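Local coordinates for protein oxaloacetate acetyl hydrolase (Cryphonectria parasitica, PDB 3M0K) that belongs to the phosphoenolpyruvate phosphomutase family of TIM-barrel proteins and holds an oxalate ion and a manganese ion in this model, at residues Leu49-Ala54 and Leu91-Asp96; Gly119-Asp124 and Ile166-Ala171; Leu218-Val223 and Met239-Met244. One frame throughout, in Å; residues are numbered along the deposited sequence.

Contact 1 of 3, residues Leu49-Ala54 and Leu91-Asp96; sequences LYMTGA and LIADMD. With MN (manganese (II) ion), chain C; OXL (oxalate ion), chain B.
Asp94 OD1 is gripped by Asp96 N at 2.7 Å and by a water on the manganese, while OD2 of the same carboxylate meets Gly53 CA across the contact at 3.1 Å. The bond from Asp96 N makes an Asx turn. OD2 also binds the manganese at 2.2 Å. CG sits anti to the backbone N (chi1 -169°), which carries the carboxylate across to the other segment. The two segments hold neighbouring parallel strands of a TIM barrel, 49-51 and 91-94, and the metal site lies at their C-terminal ends.

The strands are joined by three backbone hydrogen bonds. Met51 lies between two of them, donating from N to Ile92 O and accepting at O from Asp94 N. On one face Leu91 CD1 fits between the CB atoms of Leu49 and Met51. Met51 then runs on to helix 71-82. On the other face Tyr50 crosses Ile92 at about a right angle, with Tyr50 CD1 3.9 Å from Ile92 CG2. The Tyr50 hydroxyl is hydrogen-bonded to His121, which holds the hydroxyl end beside the oxalate, OH 3.1 Å from oxalate C2.

Thr52 is the N-cap of helix 53-61, and its OG1 accepts from Gly55 N. The oxalate chelates the manganese through O1 and O2 and faces the start of this helix, which would favour its negative charge. Thr52 OG1 donates to oxalate O3 in a very short bond, its 2.5 Å length doubtful. Ala54 N donates to oxalate O1 at 2.9 Å in a nearly straight bond (167°).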
ATOM      1  N   LEU A  49       7.480   0.597  22.960  1.00  9.80           N
ATOM      2  CA  LEU A  49       6.878   1.713  22.239  1.00  8.55           C
ATOM      3  C   LEU A  49       5.390   1.463  22.077  1.00 10.37           C
ATOM      4  O   LEU A  49       4.935   0.322  22.120  1.00  9.67           O
ATOM      5  CB  LEU A  49       7.512   1.865  20.853  1.00 14.26           C
ATOM      6  CG  LEU A  49       8.797   2.703  20.725  1.00 19.81           C
ATOM      7  CD1 LEU A  49       9.887   2.182  21.617  1.00 24.33           C
ATOM      8  CD2 LEU A  49       9.259   2.692  19.278  1.00 19.59           C
ATOM      9  N   TYR A  50       4.638   2.538  21.886  1.00  9.14           N
ATOM     10  CA  TYR A  50       3.224   2.432  21.618  1.00  9.93           C
ATOM     11  C   TYR A  50       2.890   3.136  20.310  1.00 13.61           C
ATOM     12  O   TYR A  50       3.274   4.282  20.104  1.00 13.06           O
ATOM     13  CB  TYR A  50       2.425   3.049  22.762  1.00 10.55           C
ATOM     14  CG  TYR A  50       0.967   3.219  22.406  1.00  9.33           C
ATOM     15  CD1 TYR A  50       0.167   2.117  22.137  1.00 10.35           C
ATOM     16  CD2 TYR A  50       0.392   4.478  22.320  1.00 13.23           C
ATOM     17  CE1 TYR A  50      -1.162   2.260  21.797  1.00 10.94           C
ATOM     18  CE2 TYR A  50      -0.942   4.625  21.979  1.00 13.77           C
ATOM     19  CZ  TYR A  50      -1.710   3.514  21.720  1.00 11.63           C
ATOM     20  OH  TYR A  50      -3.026   3.676  21.397  1.00 13.21           O
ATOM     21  N   MET A  51       2.187   2.454  19.414  1.00  9.46           N
ATOM     22  CA  MET A  51       1.766   3.121  18.187  1.00  5.31           C
ATOM     23  C   MET A  51       0.345   3.606  18.335  1.00  6.97           C
ATOM     24  O   MET A  51      -0.579   2.802  18.410  1.00  9.32           O
ATOM     25  CB  MET A  51       1.857   2.200  16.967  1.00  7.38           C
ATOM     26  CG  MET A  51       1.570   2.944  15.658  1.00  5.54           C
ATOM     27  SD  MET A  51       1.413   1.850  14.233  1.00 10.87           S
ATOM     28  CE  MET A  51      -0.352   1.519  14.321  1.00 10.31           C
ATOM     29  N   THR A  52       0.179   4.926  18.381  1.00 10.28           N
ATOM     30  CA  THR A  52      -1.127   5.548  18.473  1.00  7.89           C
ATOM     31  C   THR A  52      -1.902   5.469  17.160  1.00 11.37           C
ATOM     32  O   THR A  52      -1.347   5.702  16.075  1.00  9.88           O
ATOM     33  CB  THR A  52      -0.984   7.038  18.881  1.00  9.79           C
ATOM     34  OG1 THR A  52      -2.193   7.739  18.592  1.00 16.04           O
ATOM     35  CG2 THR A  52       0.130   7.708  18.113  1.00 11.94           C
ATOM     36  N   GLY A  53      -3.182   5.138  17.268  1.00 12.87           N
ATOM     37  CA  GLY A  53      -4.086   5.173  16.132  1.00 12.67           C
ATOM     38  C   GLY A  53      -4.369   6.597  15.689  1.00  9.70           C
ATOM     39  O   GLY A  53      -4.375   6.889  14.496  1.00  9.11           O
ATOM     40  N   ALA A  54      -4.632   7.481  16.648  1.00 14.13           N
ATOM     41  CA  ALA A  54      -4.855   8.886  16.332  1.00 17.01           C
ATOM     42  C   ALA A  54      -3.648   9.461  15.605  1.00  8.98           C
ATOM     43  O   ALA A  54      -3.800  10.174  14.607  1.00 10.11           O
ATOM     44  CB  ALA A  54      -5.151   9.684  17.590  1.00 14.11           C
ATOM     45  N   LEU A  91       6.603  -3.445  20.389  1.00  7.94           N
ATOM     46  CA  LEU A  91       5.629  -2.429  20.010  1.00  9.01           C
ATOM     47  C   LEU A  91       4.238  -2.873  20.395  1.00  7.61           C
ATOM     48  O   LEU A  91       3.772  -3.926  19.960  1.00  9.34           O
ATOM     49  CB  LEU A  91       5.646  -2.207  18.501  1.00  6.70           C
ATOM     50  CG  LEU A  91       4.620  -1.207  17.963  1.00  9.65           C
ATOM     51  CD1 LEU A  91       4.987   0.203  18.386  1.00  7.96           C
ATOM     52  CD2 LEU A  91       4.574  -1.311  16.445  1.00 10.45           C
ATOM     53  N   ILE A  92       3.583  -2.066  21.210  1.00  7.98           N
ATOM     54  CA  ILE A  92       2.152  -2.211  21.429  1.00 10.38           C
ATOM     55  C   ILE A  92       1.457  -1.280  20.451  1.00 12.00           C
ATOM     56  O   ILE A  92       1.777  -0.092  20.381  1.00 13.69           O
ATOM     57  CB  ILE A  92       1.767  -1.792  22.859  1.00  8.41           C
ATOM     58  CG1 ILE A  92       2.322  -2.779  23.885  1.00 12.26           C
ATOM     59  CG2 ILE A  92       0.258  -1.680  22.999  1.00 12.37           C
ATOM     60  CD1 ILE A  92       2.153  -2.306  25.348  1.00 12.55           C
ATOM     61  N   ALA A  93       0.502  -1.804  19.697  1.00  9.96           N
ATOM     62  CA  ALA A  93      -0.161  -0.984  18.701  1.00  8.54           C
ATOM     63  C   ALA A  93      -1.664  -0.952  18.921  1.00 13.24           C
ATOM     64  O   ALA A  93      -2.271  -1.967  19.242  1.00 15.55           O
ATOM     65  CB  ALA A  93       0.163  -1.499  17.292  1.00  9.26           C
ATOM     66  N   ASP A  94      -2.249   0.227  18.764  1.00 12.55           N
ATOM     67  CA  ASP A  94      -3.692   0.388  18.699  1.00 11.25           C
ATOM     68  C   ASP A  94      -4.206  -0.553  17.619  1.00  8.42           C
ATOM     69  O   ASP A  94      -3.641  -0.618  16.534  1.00  9.03           O
ATOM     70  CB  ASP A  94      -3.965   1.827  18.277  1.00 11.68           C
ATOM     71  CG  ASP A  94      -5.401   2.238  18.424  1.00 14.68           C
ATOM     72  OD1 ASP A  94      -6.282   1.407  18.732  1.00 12.68           O
ATOM     73  OD2 ASP A  94      -5.645   3.443  18.214  1.00 14.71           O
ATOM     74  N   MET A  95      -5.266  -1.298  17.918  1.00  9.97           N
ATOM     75  CA  MET A  95      -5.966  -2.029  16.872  1.00  8.60           C
ATOM     76  C   MET A  95      -7.443  -1.666  16.873  1.00  9.56           C
ATOM     77  O   MET A  95      -8.262  -2.377  16.313  1.00 11.27           O
ATOM     78  CB  MET A  95      -5.752  -3.549  16.966  1.00  7.68           C
ATOM     79  CG  MET A  95      -6.362  -4.259  18.180  1.00 10.66           C
ATOM     80  SD  MET A  95      -6.264  -6.071  17.960  1.00 12.07           S
ATOM     81  CE  MET A  95      -7.623  -6.367  16.868  1.00  9.34           C
ATOM     82  N   ASP A  96      -7.770  -0.554  17.523  1.00 11.82           N
ATOM     83  CA  ASP A  96      -9.117  -0.020  17.463  1.00 13.49           C
ATOM     84  C   ASP A  96     -10.161  -1.079  17.786  1.00 12.05           C
ATOM     85  O   ASP A  96     -10.082  -1.723  18.834  1.00 10.16           O
ATOM     86  CB  ASP A  96      -9.349   0.607  16.090  1.00  8.94           C
ATOM     87  CG  ASP A  96      -8.490   1.833  15.883  1.00 13.01           C
ATOM     88  OD1 ASP A  96      -8.824   2.884  16.466  1.00 15.39           O
ATOM     89  OD2 ASP A  96      -7.481   1.736  15.156  1.00 12.04           O
TER
HETATM   90 MN    MN C 502      -6.914   4.901  19.158  0.67 16.34          MN
HETATM   91  C1  OXL B 501      -4.640   6.481  20.399  0.67 14.81           C
HETATM   92  C2  OXL B 501      -5.262   5.745  21.579  0.67 19.03           C
HETATM   93  O1  OXL B 501      -5.086   6.346  19.312  0.67 11.42           O
HETATM   94  O2  OXL B 501      -6.196   5.046  21.405  0.67 17.69           O
HETATM   95  O3  OXL B 501      -3.553   7.325  20.613  0.67 14.83           O
HETATM   96  O4  OXL B 501      -4.728   5.900  22.863  0.67 21.56           O
HETATM   97  O   HOH W   1      -8.178   3.016  19.666  1.00  9.83           O
HETATM   98  O   HOH W   2      -8.681   6.247  19.408  1.00 28.58           O

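Contact 2 of 3, residues Gly119-Asp124 and Ile166-Ala171; sequences GAHLED and IARTDA. With OXL (oxalate ion), chain B.
Arg168 lies side by side with both His121 and Glu123, and all three side chains point the same way. They rise from the C-terminal ends of two neighbouring parallel strands of the TIM barrel, 119-122 and 164-169. Three backbone hydrogen bonds join the strands: Ile166 N to Ala120 O, Leu122 N to Ile166 O and Arg168 N to Leu122 O. With CG opposite the backbone N (chi1 163°) and the chain straight to NE, the Arg168 guanidinium is carried out to the oxalate. NH1 donates to oxalate O2 in a bent bond of 2.8 Å, with the ligand at the guanidinium edge.

Glu123 comes over one face of the same group. Its OE1 sits above the centre of the guanidinium, 3.4 Å from Arg168 NE. This salt bridge is of charges alone, since no N-H points at the oxygen. Asp170 comes at the edge instead, its oxygens somewhat tilted from the guanidinium plane. Arg168 grips it side-on, NE to OD2 and NH2 to OD1, both at 2.9 Å. Lys137 also pairs with Asp170 OD1. These carboxylates probably balance the arginine charge and hold its guanidinium from turning.

The His121 ring lies beside Arg168 at a similar tilt, the planes 29° apart. CE1 is 3.7 Å from Arg168 NH1, while NE2 is hydrogen-bonded to Tyr50. At the side chain's base, His121 CB packs on Ile166 CB at 3.7 Å, on the sheet face that looks into the barrel. Leu122 and Ala167 are on the other face, against helix 142-158.

Just past strand 119-122, Asp124 ties its loop to the end of strand 164-169. Its OD2 accepts from Thr169 OG1, from 32° out of the carboxylate plane, and pairs with Arg183. Its OD1 takes Asp170 N on the syn lone pair at 2.8 Å.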
ATOM      1  N   GLY A 119       1.979  -6.487  20.946  1.00 10.14           N
ATOM      2  CA  GLY A 119       0.664  -6.473  21.549  1.00 11.36           C
ATOM      3  C   GLY A 119      -0.205  -5.394  20.946  1.00 13.66           C
ATOM      4  O   GLY A 119       0.265  -4.580  20.143  1.00 11.82           O
ATOM      5  N   ALA A 120      -1.476  -5.377  21.337  1.00 10.28           N
ATOM      6  CA  ALA A 120      -2.416  -4.404  20.789  1.00  9.38           C
ATOM      7  C   ALA A 120      -3.608  -4.280  21.708  1.00  9.72           C
ATOM      8  O   ALA A 120      -3.958  -5.232  22.413  1.00 11.26           O
ATOM      9  CB  ALA A 120      -2.882  -4.828  19.378  1.00 10.17           C
ATOM     10  N   HIS A 121      -4.213  -3.097  21.714  1.00  9.74           N
ATOM     11  CA  HIS A 121      -5.456  -2.917  22.448  1.00 11.55           C
ATOM     12  C   HIS A 121      -6.670  -2.889  21.543  1.00 10.84           C
ATOM     13  O   HIS A 121      -6.661  -2.286  20.468  1.00  9.61           O
ATOM     14  CB  HIS A 121      -5.418  -1.734  23.418  1.00 10.65           C
ATOM     15  CG  HIS A 121      -5.168  -0.405  22.778  1.00  8.49           C
ATOM     16  ND1 HIS A 121      -6.155   0.313  22.128  1.00 12.68           N
ATOM     17  CD2 HIS A 121      -4.067   0.381  22.765  1.00 13.45           C
ATOM     18  CE1 HIS A 121      -5.659   1.459  21.707  1.00 15.24           C
ATOM     19  NE2 HIS A 121      -4.388   1.525  22.077  1.00 11.00           N
ATOM     20  N   LEU A 122      -7.699  -3.598  21.996  1.00 12.59           N
ATOM     21  CA  LEU A 122      -8.920  -3.838  21.250  1.00 12.22           C
ATOM     22  C   LEU A 122     -10.063  -3.321  22.106  1.00 13.50           C
ATOM     23  O   LEU A 122     -10.169  -3.682  23.282  1.00 10.82           O
ATOM     24  CB  LEU A 122      -9.051  -5.351  21.032  1.00 10.86           C
ATOM     25  CG  LEU A 122     -10.301  -5.955  20.418  1.00 12.13           C
ATOM     26  CD1 LEU A 122     -10.647  -5.243  19.131  1.00 14.13           C
ATOM     27  CD2 LEU A 122     -10.077  -7.444  20.175  1.00 12.62           C
ATOM     28  N   GLU A 123     -10.914  -2.477  21.521  1.00 11.94           N
ATOM     29  CA  GLU A 123     -11.902  -1.733  22.294  1.00 11.52           C
ATOM     30  C   GLU A 123     -13.337  -2.122  21.981  1.00 12.06           C
ATOM     31  O   GLU A 123     -13.612  -2.874  21.041  1.00 13.42           O
ATOM     32  CB  GLU A 123     -11.708  -0.224  22.107  1.00 13.79           C
ATOM     33  CG  GLU A 123     -12.006   0.247  20.686  1.00 13.35           C
ATOM     34  CD  GLU A 123     -11.322   1.565  20.336  1.00 20.89           C
ATOM     35  OE1 GLU A 123     -10.129   1.742  20.679  1.00 15.74           O
ATOM     36  OE2 GLU A 123     -11.981   2.419  19.700  1.00 21.72           O
ATOM     37  N   ASP A 124     -14.249  -1.609  22.798  1.00 13.68           N
ATOM     38  CA  ASP A 124     -15.660  -1.926  22.666  1.00 18.69           C
ATOM     39  C   ASP A 124     -16.482  -0.804  22.025  1.00 21.38           C
ATOM     40  O   ASP A 124     -17.701  -0.799  22.116  1.00 17.01           O
ATOM     41  CB  ASP A 124     -16.247  -2.312  24.023  1.00 12.55           C
ATOM     42  CG  ASP A 124     -16.055  -1.236  25.069  1.00 14.93           C
ATOM     43  OD1 ASP A 124     -15.344  -0.250  24.791  1.00 15.28           O
ATOM     44  OD2 ASP A 124     -16.609  -1.382  26.179  1.00 16.15           O
ATOM     45  N   ILE A 166      -4.600  -6.539  24.833  1.00  8.08           N
ATOM     46  CA  ILE A 166      -5.071  -5.597  25.834  1.00  7.74           C
ATOM     47  C   ILE A 166      -6.541  -5.316  25.557  1.00 12.37           C
ATOM     48  O   ILE A 166      -6.899  -4.835  24.482  1.00 10.46           O
ATOM     49  CB  ILE A 166      -4.233  -4.306  25.766  1.00  6.92           C
ATOM     50  CG1 ILE A 166      -2.761  -4.631  26.040  1.00 10.98           C
ATOM     51  CG2 ILE A 166      -4.720  -3.283  26.766  1.00  7.18           C
ATOM     52  CD1 ILE A 166      -1.762  -3.690  25.335  1.00 17.13           C
ATOM     53  N   ALA A 167      -7.405  -5.643  26.515  1.00 11.24           N
ATOM     54  CA  ALA A 167      -8.823  -5.391  26.347  1.00  8.21           C
ATOM     55  C   ALA A 167      -9.135  -3.984  26.819  1.00 11.40           C
ATOM     56  O   ALA A 167      -9.002  -3.669  28.003  1.00 12.20           O
ATOM     57  CB  ALA A 167      -9.649  -6.417  27.126  1.00  9.32           C
ATOM     58  N   ARG A 168      -9.555  -3.135  25.892  1.00 12.71           N
ATOM     59  CA  ARG A 168      -9.846  -1.748  26.231  1.00  8.27           C
ATOM     60  C   ARG A 168     -11.342  -1.535  26.332  1.00 12.70           C
ATOM     61  O   ARG A 168     -12.096  -2.035  25.513  1.00 14.41           O
ATOM     62  CB  ARG A 168      -9.236  -0.806  25.193  1.00 11.28           C
ATOM     63  CG  ARG A 168      -9.814   0.598  25.241  1.00 13.57           C
ATOM     64  CD  ARG A 168      -9.076   1.522  24.288  1.00 12.99           C
ATOM     65  NE  ARG A 168      -9.877   2.700  23.973  1.00 21.70           N
ATOM     66  CZ  ARG A 168      -9.400   3.778  23.358  1.00 24.42           C
ATOM     67  NH1 ARG A 168      -8.118   3.839  23.011  1.00 15.62           N
ATOM     68  NH2 ARG A 168     -10.203   4.799  23.100  1.00 18.68           N
ATOM     69  N   THR A 169     -11.781  -0.821  27.360  1.00 16.56           N
ATOM     70  CA  THR A 169     -13.180  -0.437  27.419  1.00 15.36           C
ATOM     71  C   THR A 169     -13.320   1.070  27.446  1.00 12.63           C
ATOM     72  O   THR A 169     -12.655   1.755  28.226  1.00 15.34           O
ATOM     73  CB  THR A 169     -13.953  -1.061  28.609  1.00 14.53           C
ATOM     74  OG1 THR A 169     -15.310  -0.608  28.555  1.00 17.74           O
ATOM     75  CG2 THR A 169     -13.350  -0.657  29.946  1.00 14.92           C
ATOM     76  N   ASP A 170     -14.188   1.560  26.569  1.00 14.18           N
ATOM     77  CA  ASP A 170     -14.552   2.966  26.481  1.00 17.33           C
ATOM     78  C   ASP A 170     -15.927   3.205  27.091  1.00 19.90           C
ATOM     79  O   ASP A 170     -16.589   4.199  26.779  1.00 18.16           O
ATOM     80  CB  ASP A 170     -14.569   3.378  25.016  1.00 15.36           C
ATOM     81  CG  ASP A 170     -13.179   3.514  24.448  1.00 19.88           C
ATOM     82  OD1 ASP A 170     -12.509   4.505  24.785  1.00 25.04           O
ATOM     83  OD2 ASP A 170     -12.751   2.631  23.677  1.00 20.91           O
ATOM     84  N   ALA A 171     -16.353   2.293  27.966  1.00 17.75           N
ATOM     85  CA  ALA A 171     -17.726   2.314  28.462  1.00 18.35           C
ATOM     86  C   ALA A 171     -17.963   3.305  29.596  1.00 25.35           C
ATOM     87  O   ALA A 171     -19.113   3.589  29.933  1.00 24.32           O
ATOM     88  CB  ALA A 171     -18.146   0.921  28.901  1.00 20.54           C
TER
HETATM   89  C1  OXL B 501      -4.640   6.481  20.399  0.67 14.81           C
HETATM   90  C2  OXL B 501      -5.262   5.745  21.579  0.67 19.03           C
HETATM   91  O1  OXL B 501      -5.086   6.346  19.312  0.67 11.42           O
HETATM   92  O2  OXL B 501      -6.196   5.046  21.405  0.67 17.69           O
HETATM   93  O3  OXL B 501      -3.553   7.325  20.613  0.67 14.83           O
HETATM   94  O4  OXL B 501      -4.728   5.900  22.863  0.67 21.56           O

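Contact 3 of 3, residues Leu218-Val223 and Met239-Met244; sequences LLLNSV and MGFRIM. With OXL (oxalate ion), chain B.
The CG of Phe241 stands anti to its carbonyl carbon (chi1 -75°), which swings the ring under Leu220 CB. The CG of Leu220 lies opposite its own backbone N (chi1 175°), which sends its branches on along the ring, CD1 to Phe241 CZ and CD2 to Met244. Leu220 CB sits over the centre of the ring in a CH-pi contact, 3.7 Å from the centroid and 12° off the normal. Leu218 CB reaches the same ring obliquely, 3.7 Å from Phe241 CD1. Helix 203-213 adds Ala206 and Val210 around the ring.

Met244 lies side by side with Leu220 and points the same way. Its chain is extended, and CE touches Leu220 CD2 at 3.7 Å and also Ser222 CB.

The segments belong to a beta-alpha-beta crossover of the TIM barrel: strand 219-222, helix 233-239, then strand 243-246 parallel to the first and next to it. Gly240 ends the helix in a Schellman motif with positive phi. One water bridges the two segments, accepting from Leu218 N and donating to Gly240 O. Leu218 O is gripped twice, by Arg242 N at 3.0 Å and by Ile243 N at 3.3 Å. Arg242 itself turns away, and its guanidinium is held by the carbonyls of Leu19, Leu20 and Glu25. Leu220 N donates to Ile243 O at 2.8 Å.

Leu219 and Ile243 fill the other face of the sheet, toward the barrel interior. Leu219 CD1 meets Ile243 CG2 at 3.6 Å. Further along, Asn221 is hydrogen-bonded to Ser247 and Glu198, and its ND2 comes within 3.4 Å of oxalate O4.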
ATOM      1  N   LEU A 218      -3.171  -4.028  34.547  1.00 15.57           N
ATOM      2  CA  LEU A 218      -3.827  -2.962  33.804  1.00 13.18           C
ATOM      3  C   LEU A 218      -2.810  -2.074  33.097  1.00 11.39           C
ATOM      4  O   LEU A 218      -1.635  -1.992  33.476  1.00 15.37           O
ATOM      5  CB  LEU A 218      -4.692  -2.089  34.725  1.00 13.86           C
ATOM      6  CG  LEU A 218      -5.868  -2.725  35.470  1.00 21.96           C
ATOM      7  CD1 LEU A 218      -6.844  -1.648  35.879  1.00 19.27           C
ATOM      8  CD2 LEU A 218      -6.570  -3.759  34.600  1.00 21.75           C
ATOM      9  N   LEU A 219      -3.299  -1.386  32.081  1.00 16.13           N
ATOM     10  CA  LEU A 219      -2.514  -0.427  31.329  1.00 14.20           C
ATOM     11  C   LEU A 219      -3.209   0.927  31.456  1.00 11.71           C
ATOM     12  O   LEU A 219      -4.429   1.025  31.311  1.00 14.13           O
ATOM     13  CB  LEU A 219      -2.455  -0.885  29.868  1.00 11.52           C
ATOM     14  CG  LEU A 219      -1.789   0.004  28.819  1.00  9.18           C
ATOM     15  CD1 LEU A 219      -1.457  -0.860  27.616  1.00 10.42           C
ATOM     16  CD2 LEU A 219      -2.662   1.177  28.395  1.00 10.35           C
ATOM     17  N   LEU A 220      -2.426   1.957  31.765  1.00 14.23           N
ATOM     18  CA  LEU A 220      -2.936   3.304  31.941  1.00 13.34           C
ATOM     19  C   LEU A 220      -2.656   4.071  30.654  1.00 13.84           C
ATOM     20  O   LEU A 220      -1.519   4.110  30.201  1.00 12.28           O
ATOM     21  CB  LEU A 220      -2.222   3.970  33.125  1.00 16.04           C
ATOM     22  CG  LEU A 220      -2.544   5.445  33.380  1.00 16.85           C
ATOM     23  CD1 LEU A 220      -4.034   5.634  33.634  1.00 16.47           C
ATOM     24  CD2 LEU A 220      -1.716   5.955  34.549  1.00 15.94           C
ATOM     25  N   ASN A 221      -3.694   4.635  30.044  1.00 11.77           N
ATOM     26  CA  ASN A 221      -3.497   5.457  28.850  1.00 12.64           C
ATOM     27  C   ASN A 221      -3.472   6.938  29.194  1.00 19.62           C
ATOM     28  O   ASN A 221      -4.518   7.542  29.441  1.00 21.13           O
ATOM     29  CB  ASN A 221      -4.586   5.199  27.813  1.00 14.94           C
ATOM     30  CG  ASN A 221      -4.494   6.158  26.632  1.00 25.62           C
ATOM     31  OD1 ASN A 221      -3.402   6.569  26.249  1.00 18.15           O
ATOM     32  ND2 ASN A 221      -5.639   6.549  26.083  1.00 30.62           N
ATOM     33  N   SER A 222      -2.278   7.516  29.210  1.00 17.56           N
ATOM     34  CA  SER A 222      -2.108   8.936  29.478  1.00 18.03           C
ATOM     35  C   SER A 222      -2.272   9.725  28.180  1.00 20.97           C
ATOM     36  O   SER A 222      -1.527   9.512  27.232  1.00 24.60           O
ATOM     37  CB  SER A 222      -0.717   9.176  30.071  1.00 23.21           C
ATOM     38  OG  SER A 222      -0.464  10.559  30.271  1.00 33.02           O
ATOM     39  N   VAL A 223      -3.255  10.615  28.123  1.00 15.98           N
ATOM     40  CA  VAL A 223      -3.476  11.399  26.915  1.00 16.59           C
ATOM     41  C   VAL A 223      -3.025  12.823  27.165  1.00 20.97           C
ATOM     42  O   VAL A 223      -3.651  13.555  27.929  1.00 20.43           O
ATOM     43  CB  VAL A 223      -4.954  11.406  26.494  1.00 20.74           C
ATOM     44  CG1 VAL A 223      -5.131  12.185  25.199  1.00 22.02           C
ATOM     45  CG2 VAL A 223      -5.455   9.982  26.324  1.00 28.44           C
ATOM     46  N   MET A 239       0.323   3.147  41.941  1.00 29.96           N
ATOM     47  CA  MET A 239      -1.070   2.711  41.823  1.00 26.59           C
ATOM     48  C   MET A 239      -1.198   1.233  41.469  1.00 23.57           C
ATOM     49  O   MET A 239      -2.259   0.646  41.643  1.00 27.35           O
ATOM     50  CB  MET A 239      -1.817   3.522  40.763  1.00 29.20           C
ATOM     51  CG  MET A 239      -1.776   5.018  40.947  1.00 41.16           C
ATOM     52  SD  MET A 239      -3.045   5.829  39.966  1.00 41.28           S
ATOM     53  CE  MET A 239      -4.249   6.125  41.247  1.00 46.96           C
ATOM     54  N   GLY A 240      -0.133   0.639  40.946  1.00 24.64           N
ATOM     55  CA  GLY A 240      -0.172  -0.764  40.586  1.00 19.59           C
ATOM     56  C   GLY A 240      -0.313  -1.051  39.104  1.00 17.96           C
ATOM     57  O   GLY A 240      -0.423  -2.205  38.710  1.00 17.44           O
ATOM     58  N   PHE A 241      -0.315  -0.015  38.271  1.00 15.92           N
ATOM     59  CA  PHE A 241      -0.380  -0.244  36.825  1.00 19.57           C
ATOM     60  C   PHE A 241       0.867  -0.972  36.332  1.00 19.67           C
ATOM     61  O   PHE A 241       1.954  -0.804  36.882  1.00 14.52           O
ATOM     62  CB  PHE A 241      -0.571   1.079  36.061  1.00 14.66           C
ATOM     63  CG  PHE A 241      -1.975   1.641  36.138  1.00 15.36           C
ATOM     64  CD1 PHE A 241      -2.994   1.124  35.349  1.00 15.63           C
ATOM     65  CD2 PHE A 241      -2.271   2.696  36.990  1.00 17.60           C
ATOM     66  CE1 PHE A 241      -4.282   1.640  35.410  1.00 16.35           C
ATOM     67  CE2 PHE A 241      -3.562   3.221  37.053  1.00 21.44           C
ATOM     68  CZ  PHE A 241      -4.568   2.690  36.265  1.00 16.94           C
ATOM     69  N   ARG A 242       0.718  -1.796  35.298  1.00 15.87           N
ATOM     70  CA  ARG A 242       1.863  -2.535  34.775  1.00 13.68           C
ATOM     71  C   ARG A 242       2.352  -1.980  33.438  1.00 15.54           C
ATOM     72  O   ARG A 242       3.504  -2.188  33.065  1.00 13.92           O
ATOM     73  CB  ARG A 242       1.563  -4.033  34.635  1.00 13.75           C
ATOM     74  CG  ARG A 242       1.414  -4.777  35.962  1.00 14.58           C
ATOM     75  CD  ARG A 242       2.653  -4.585  36.824  1.00 21.96           C
ATOM     76  NE  ARG A 242       3.882  -4.683  36.044  1.00 19.79           N
ATOM     77  CZ  ARG A 242       4.321  -5.803  35.479  1.00 22.38           C
ATOM     78  NH1 ARG A 242       3.633  -6.927  35.602  1.00 19.60           N
ATOM     79  NH2 ARG A 242       5.444  -5.799  34.780  1.00 24.39           N
ATOM     80  N   ILE A 243       1.466  -1.314  32.704  1.00 12.63           N
ATOM     81  CA  ILE A 243       1.881  -0.639  31.480  1.00 15.10           C
ATOM     82  C   ILE A 243       1.317   0.771  31.497  1.00 12.62           C
ATOM     83  O   ILE A 243       0.215   1.000  31.990  1.00 13.83           O
ATOM     84  CB  ILE A 243       1.379  -1.379  30.220  1.00 14.59           C
ATOM     85  CG1 ILE A 243       1.760  -2.867  30.293  1.00 17.39           C
ATOM     86  CG2 ILE A 243       1.932  -0.713  28.957  1.00 12.51           C
ATOM     87  CD1 ILE A 243       1.202  -3.725  29.156  1.00 10.68           C
ATOM     88  N   MET A 244       2.066   1.725  30.962  1.00 10.51           N
ATOM     89  CA  MET A 244       1.538   3.068  30.822  1.00  9.67           C
ATOM     90  C   MET A 244       1.914   3.573  29.448  1.00 12.15           C
ATOM     91  O   MET A 244       3.090   3.622  29.110  1.00 12.90           O
ATOM     92  CB  MET A 244       2.136   3.985  31.884  1.00 12.81           C
ATOM     93  CG  MET A 244       1.513   5.367  31.932  1.00 14.25           C
ATOM     94  SD  MET A 244       2.160   6.268  33.351  1.00 16.83           S
ATOM     95  CE  MET A 244       1.249   7.795  33.239  1.00 18.46           C
TER
HETATM   96  C1  OXL B 501      -4.640   6.481  20.399  0.67 14.81           C
HETATM   97  C2  OXL B 501      -5.262   5.745  21.579  0.67 19.03           C
HETATM   98  O1  OXL B 501      -5.086   6.346  19.312  0.67 11.42           O
HETATM   99  O2  OXL B 501      -6.196   5.046  21.405  0.67 17.69           O
HETATM  100  O3  OXL B 501      -3.553   7.325  20.613  0.67 14.83           O
HETATM  101  O4  OXL B 501      -4.728   5.900  22.863  0.67 21.56           O
HETATM  102  O   HOH W   3      -2.396  -3.320  37.092  1.00 16.97           O

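In the fold
All three contacts are pairs of adjacent parallel strands in one barrel, and all three reach the oxalate. Contacts 1 and 2 are neighbours, their centres 11 Å apart. Strands 91-94 and 119-122 join them, with Ala93 N 2.8 Å from Gly119 O. One strand separates contact 3 from each of the others, and its centre lies 14 Å from contact 1's and 13 Å from contact 2's. Its inward side chains meet theirs: Ile243 CG2 is 4.0 Å from Ile92 CD1, and Leu219 CD1 is 3.6 Å from Ile166 CD1. Contact 1 supplies Asp94 to the manganese, contact 2 supplies Arg168 to the oxalate. Contact 3 reaches the ligand through Asn221, whose ND2 is 7.2 Å from the manganese.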